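Local coordinates for DUF3992 domain-containing protein (Bacillus cereus, PDB 7A02), which forms the subunit of disulfide-linked pili, the appendages that extend from Bacillus endospores, at residues S48-V53 and E107-I112; V60-Y65 and D93-L98. One frame throughout, in Å; residues are numbered along the deposited sequence.

Interaction 1: residues S48-V53 and E107-I112; sequences SGYLKV and EFCMTI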
# COMPACT_ATOMS: atom_id res chain seq x y z
N SER A 48 -25.61 -32.46 -13.12
CA SER A 48 -25.66 -33.57 -12.19
C SER A 48 -27.08 -34.10 -12.12
O SER A 48 -28.04 -33.34 -12.29
CB SER A 48 -25.20 -33.16 -10.79
OG SER A 48 -23.86 -32.74 -10.79
N GLY A 49 -27.22 -35.39 -11.88
CA GLY A 49 -28.55 -35.96 -11.77
C GLY A 49 -28.54 -37.46 -11.65
O GLY A 49 -27.52 -38.07 -11.36
N TYR A 50 -29.72 -38.05 -11.87
CA TYR A 50 -29.88 -39.50 -11.81
C TYR A 50 -30.85 -39.95 -12.88
O TYR A 50 -31.63 -39.17 -13.42
CB TYR A 50 -30.38 -39.97 -10.44
CG TYR A 50 -31.75 -39.47 -10.07
CD1 TYR A 50 -31.91 -38.40 -9.23
CD2 TYR A 50 -32.89 -40.09 -10.55
CE1 TYR A 50 -33.16 -37.94 -8.89
CE2 TYR A 50 -34.14 -39.64 -10.22
CZ TYR A 50 -34.26 -38.56 -9.39
OH TYR A 50 -35.51 -38.11 -9.04
N LEU A 51 -30.78 -41.24 -13.19
CA LEU A 51 -31.75 -41.92 -14.04
C LEU A 51 -32.27 -43.13 -13.29
O LEU A 51 -31.48 -43.91 -12.75
CB LEU A 51 -31.13 -42.35 -15.36
CG LEU A 51 -32.10 -43.03 -16.33
CD1 LEU A 51 -32.75 -42.00 -17.21
CD2 LEU A 51 -31.39 -44.07 -17.16
N LYS A 52 -33.59 -43.27 -13.25
CA LYS A 52 -34.25 -44.38 -12.58
C LYS A 52 -35.09 -45.14 -13.60
O LYS A 52 -35.92 -44.55 -14.29
CB LYS A 52 -35.14 -43.89 -11.44
CG LYS A 52 -35.96 -44.99 -10.81
CD LYS A 52 -36.51 -44.63 -9.44
CE LYS A 52 -37.04 -43.21 -9.36
NZ LYS A 52 -37.85 -42.81 -10.54
N VAL A 53 -34.88 -46.45 -13.68
CA VAL A 53 -35.64 -47.31 -14.57
C VAL A 53 -36.73 -47.96 -13.73
O VAL A 53 -36.45 -48.79 -12.85
CB VAL A 53 -34.76 -48.36 -15.25
CG1 VAL A 53 -35.61 -49.33 -16.02
CG2 VAL A 53 -33.78 -47.68 -16.17
N GLU A 107 -37.94 -42.29 -14.84
CA GLU A 107 -37.80 -40.86 -14.56
C GLU A 107 -36.43 -40.36 -14.98
O GLU A 107 -35.52 -41.13 -15.29
CB GLU A 107 -38.03 -40.58 -13.08
CG GLU A 107 -39.46 -40.66 -12.65
CD GLU A 107 -39.64 -40.36 -11.18
OE1 GLU A 107 -39.70 -41.32 -10.39
OE2 GLU A 107 -39.72 -39.17 -10.82
N PHE A 108 -36.28 -39.04 -14.98
CA PHE A 108 -35.00 -38.41 -15.33
C PHE A 108 -34.96 -37.02 -14.72
O PHE A 108 -35.77 -36.17 -15.09
CB PHE A 108 -34.83 -38.35 -16.83
CG PHE A 108 -33.57 -37.69 -17.28
CD1 PHE A 108 -32.36 -38.34 -17.18
CD2 PHE A 108 -33.60 -36.42 -17.82
CE1 PHE A 108 -31.21 -37.74 -17.60
CE2 PHE A 108 -32.44 -35.82 -18.24
CZ PHE A 108 -31.25 -36.48 -18.13
N CYS A 109 -34.02 -36.79 -13.82
CA CYS A 109 -33.86 -35.51 -13.13
C CYS A 109 -32.46 -34.97 -13.36
O CYS A 109 -31.49 -35.74 -13.36
CB CYS A 109 -34.10 -35.67 -11.63
SG CYS A 109 -33.51 -34.29 -10.62
N MET A 110 -32.35 -33.66 -13.55
CA MET A 110 -31.04 -33.07 -13.83
C MET A 110 -31.00 -31.61 -13.41
O MET A 110 -31.90 -30.85 -13.73
CB MET A 110 -30.71 -33.20 -15.32
CG MET A 110 -29.50 -32.42 -15.75
SD MET A 110 -29.25 -32.47 -17.53
CE MET A 110 -28.65 -34.13 -17.71
N THR A 111 -29.93 -31.24 -12.70
CA THR A 111 -29.64 -29.85 -12.38
C THR A 111 -28.47 -29.36 -13.22
O THR A 111 -27.48 -30.07 -13.38
CB THR A 111 -29.31 -29.66 -10.90
OG1 THR A 111 -28.30 -30.60 -10.51
CG2 THR A 111 -30.53 -29.88 -10.05
N ILE A 112 -28.58 -28.14 -13.73
CA ILE A 112 -27.69 -27.62 -14.75
C ILE A 112 -27.07 -26.32 -14.25
O ILE A 112 -27.79 -25.43 -13.79
CB ILE A 112 -28.45 -27.38 -16.07
CG1 ILE A 112 -29.12 -28.66 -16.53
CG2 ILE A 112 -27.52 -26.86 -17.12
CD1 ILE A 112 -30.36 -28.43 -17.34
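With CG lodged between its backbone N and carbonyl carbon (chi1 64°), Y50 leans its ring across the strand pair onto C109, whose SG is anti to the backbone N (chi1 164°). C109 CB lies over a face of the ring, 3.7 Å from Y50 CZ, in a CH-pi contact. C109 SG comes in obliquely, 4.1 Å from Y50 CE1, as a sulfur-aromatic contact; a small cysteine suits a place against the face of a broad ring. On the same face, K52 bends its flexible chain near the tip to bring NZ beside E107 in a salt bridge, two long charged side chains lying side by side where burial is incomplete.

Backbone hydrogen bonds join the antiparallel strands. S48 O accepts twice, from T111 N at 2.9 Å and from T111 OG1 at 3.3 Å, the hydroxyl standing above the carbonyl plane. G49, lacking a side chain, lets its CA approach C109 O to 3.3 Å. The other face is apolar: L51 CD1 meets F108 CD1 at 3.7 Å, branched aliphatic against aromatic.

Strand 19-29 borders strand 104-114, and strand 84-90 borders strand 46-55, so this is the central pair of the sheet. F108 reaches I25, W27, F87 and, in the facing sheet, I36. Over the face that carries S48 and Y50, I25 of a second subunit packs on Y50, and D21 of that subunit hydrogen-bonds S48 OG.

Interaction 2: residues V60-Y65 and D93-L98; sequences VTIVFY and DTVTIL
The two middle strands of a four-stranded antiparallel sheet meet here, with a classic beta bulge at one end where D93 and T94 both face Y65. Y65 O accepts from both backbone nitrogens, and T94 N lies 2.9 Å from Y65 O. Beyond the bulge the ladder is regular, V63 N and T96 O standing 2.9 Å apart.

On one face Y65 carries the contact. The side chains of Y65 and T96 cross at about a right angle: T96 OG1 approaches Y65 CE2 to 3.5 Å, and T96 CG2 lies in the ring plane at the same edge. T94 OG1 sits 3.4 Å from Y65 CB, placed between the backbone N and the carbonyl carbon (chi1 58°). Threonine suits this face, being beta-branched for a strand and able to set a hydroxyl beside the tyrosine ring edge.

The buried face holds I62, F64, V95 and I97. V95 CG1 touches I62 CG1 at 3.7 Å and rises over a face of the F64 ring near its rim, while V95 CG2 lies 3.7 Å from F64 CD2; the two methyls of one branched valine thus serve two larger neighbours. F64 meets F87 edge to face across the core. Such a sheet, flanked by strands 34-38 and 72-79 and packed against a second one, is typical of a jelly-roll beta sandwich.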
# COMPACT_ATOMS: atom_id res chain seq x y z
N VAL A 60 -31.45 -50.44 -19.72
CA VAL A 60 -31.61 -49.22 -20.49
C VAL A 60 -30.26 -48.51 -20.53
O VAL A 60 -29.59 -48.40 -19.49
CB VAL A 60 -32.69 -48.31 -19.89
CG1 VAL A 60 -32.82 -47.04 -20.70
CG2 VAL A 60 -34.01 -49.03 -19.84
N THR A 61 -29.85 -48.06 -21.71
CA THR A 61 -28.55 -47.45 -21.91
C THR A 61 -28.70 -45.96 -22.17
O THR A 61 -29.43 -45.56 -23.08
CB THR A 61 -27.82 -48.11 -23.08
OG1 THR A 61 -27.58 -49.49 -22.78
CG2 THR A 61 -26.50 -47.42 -23.33
N ILE A 62 -28.00 -45.15 -21.38
CA ILE A 62 -28.00 -43.70 -21.51
C ILE A 62 -26.63 -43.28 -22.03
O ILE A 62 -25.60 -43.76 -21.54
CB ILE A 62 -28.35 -43.01 -20.19
CG1 ILE A 62 -28.58 -41.52 -20.40
CG2 ILE A 62 -27.30 -43.26 -19.12
CD1 ILE A 62 -29.22 -40.84 -19.24
N VAL A 63 -26.62 -42.40 -23.03
CA VAL A 63 -25.39 -41.96 -23.67
C VAL A 63 -25.40 -40.44 -23.78
O VAL A 63 -26.39 -39.85 -24.24
CB VAL A 63 -25.20 -42.58 -25.06
CG1 VAL A 63 -23.88 -42.17 -25.64
CG2 VAL A 63 -25.27 -44.09 -24.97
N PHE A 64 -24.30 -39.81 -23.36
CA PHE A 64 -24.10 -38.37 -23.52
C PHE A 64 -23.21 -38.13 -24.73
O PHE A 64 -22.16 -38.75 -24.86
CB PHE A 64 -23.44 -37.77 -22.28
CG PHE A 64 -24.24 -37.92 -21.02
CD1 PHE A 64 -24.24 -39.11 -20.33
CD2 PHE A 64 -24.96 -36.86 -20.52
CE1 PHE A 64 -24.96 -39.24 -19.17
CE2 PHE A 64 -25.68 -37.00 -19.36
CZ PHE A 64 -25.68 -38.19 -18.69
N TYR A 65 -23.63 -37.22 -25.61
CA TYR A 65 -22.94 -36.96 -26.86
C TYR A 65 -22.48 -35.52 -26.91
O TYR A 65 -23.24 -34.59 -26.61
CB TYR A 65 -23.84 -37.23 -28.06
CG TYR A 65 -24.06 -38.69 -28.34
CD1 TYR A 65 -23.03 -39.50 -28.74
CD2 TYR A 65 -25.32 -39.24 -28.21
CE1 TYR A 65 -23.23 -40.83 -29.00
CE2 TYR A 65 -25.53 -40.57 -28.47
CZ TYR A 65 -24.49 -41.36 -28.86
OH TYR A 65 -24.70 -42.69 -29.12
N ASP A 93 -23.60 -32.33 -25.57
CA ASP A 93 -24.52 -31.64 -26.46
C ASP A 93 -25.91 -32.26 -26.45
O ASP A 93 -26.91 -31.54 -26.44
CB ASP A 93 -23.94 -31.64 -27.87
CG ASP A 93 -24.71 -30.76 -28.83
OD1 ASP A 93 -25.73 -30.17 -28.42
OD2 ASP A 93 -24.30 -30.66 -30.00
N THR A 94 -26.01 -33.59 -26.46
CA THR A 94 -27.30 -34.26 -26.42
C THR A 94 -27.21 -35.45 -25.48
O THR A 94 -26.12 -35.89 -25.10
CB THR A 94 -27.75 -34.74 -27.80
OG1 THR A 94 -26.77 -35.62 -28.34
CG2 THR A 94 -27.95 -33.58 -28.74
N VAL A 95 -28.37 -35.97 -25.09
CA VAL A 95 -28.46 -37.20 -24.32
C VAL A 95 -29.48 -38.10 -25.00
O VAL A 95 -30.55 -37.64 -25.40
CB VAL A 95 -28.85 -36.95 -22.86
CG1 VAL A 95 -28.69 -38.21 -22.05
CG2 VAL A 95 -28.02 -35.85 -22.27
N THR A 96 -29.15 -39.39 -25.13
CA THR A 96 -30.07 -40.34 -25.73
C THR A 96 -30.24 -41.55 -24.84
O THR A 96 -29.32 -41.95 -24.12
CB THR A 96 -29.61 -40.82 -27.11
OG1 THR A 96 -28.48 -41.69 -26.96
CG2 THR A 96 -29.23 -39.65 -27.99
N ILE A 97 -31.43 -42.14 -24.90
CA ILE A 97 -31.75 -43.36 -24.18
C ILE A 97 -32.14 -44.45 -25.17
O ILE A 97 -32.78 -44.19 -26.19
CB ILE A 97 -32.85 -43.16 -23.12
CG1 ILE A 97 -34.16 -42.71 -23.77
CG2 ILE A 97 -32.42 -42.17 -22.07
CD1 ILE A 97 -35.32 -42.72 -22.84
N LEU A 98 -31.73 -45.67 -24.85
CA LEU A 98 -31.99 -46.84 -25.68
C LEU A 98 -32.51 -47.95 -24.79
O LEU A 98 -31.92 -48.25 -23.75
CB LEU A 98 -30.72 -47.29 -26.40
CG LEU A 98 -30.87 -48.47 -27.34
CD1 LEU A 98 -31.80 -48.13 -28.47
CD2 LEU A 98 -29.52 -48.89 -27.88

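Overall arrangement
Interactions 1 and 2 are the central strand pairs of the two facing four-stranded sheets, their centres about 12 Å apart. Both sheets are antiparallel with strand order 1-4-2-3, the pattern of a jelly-roll sandwich. Along the chain the contacts are nested: 60-65 and 93-98 fall inside the loop closed by 48-53 with 107-112. Strand 46-55 leads directly into strand 60-66, and strand 94-98 into strand 104-114, so the chain crosses from one sheet to the other at both of these connections. Their inner faces touch, with V53 CG2 3.9 Å from V60 CG2. Interaction 1 also meets a neighbouring subunit, while interaction 2 touches no other chain, consistent with the sheet of interaction 1 taking part in subunit packing in the pilus.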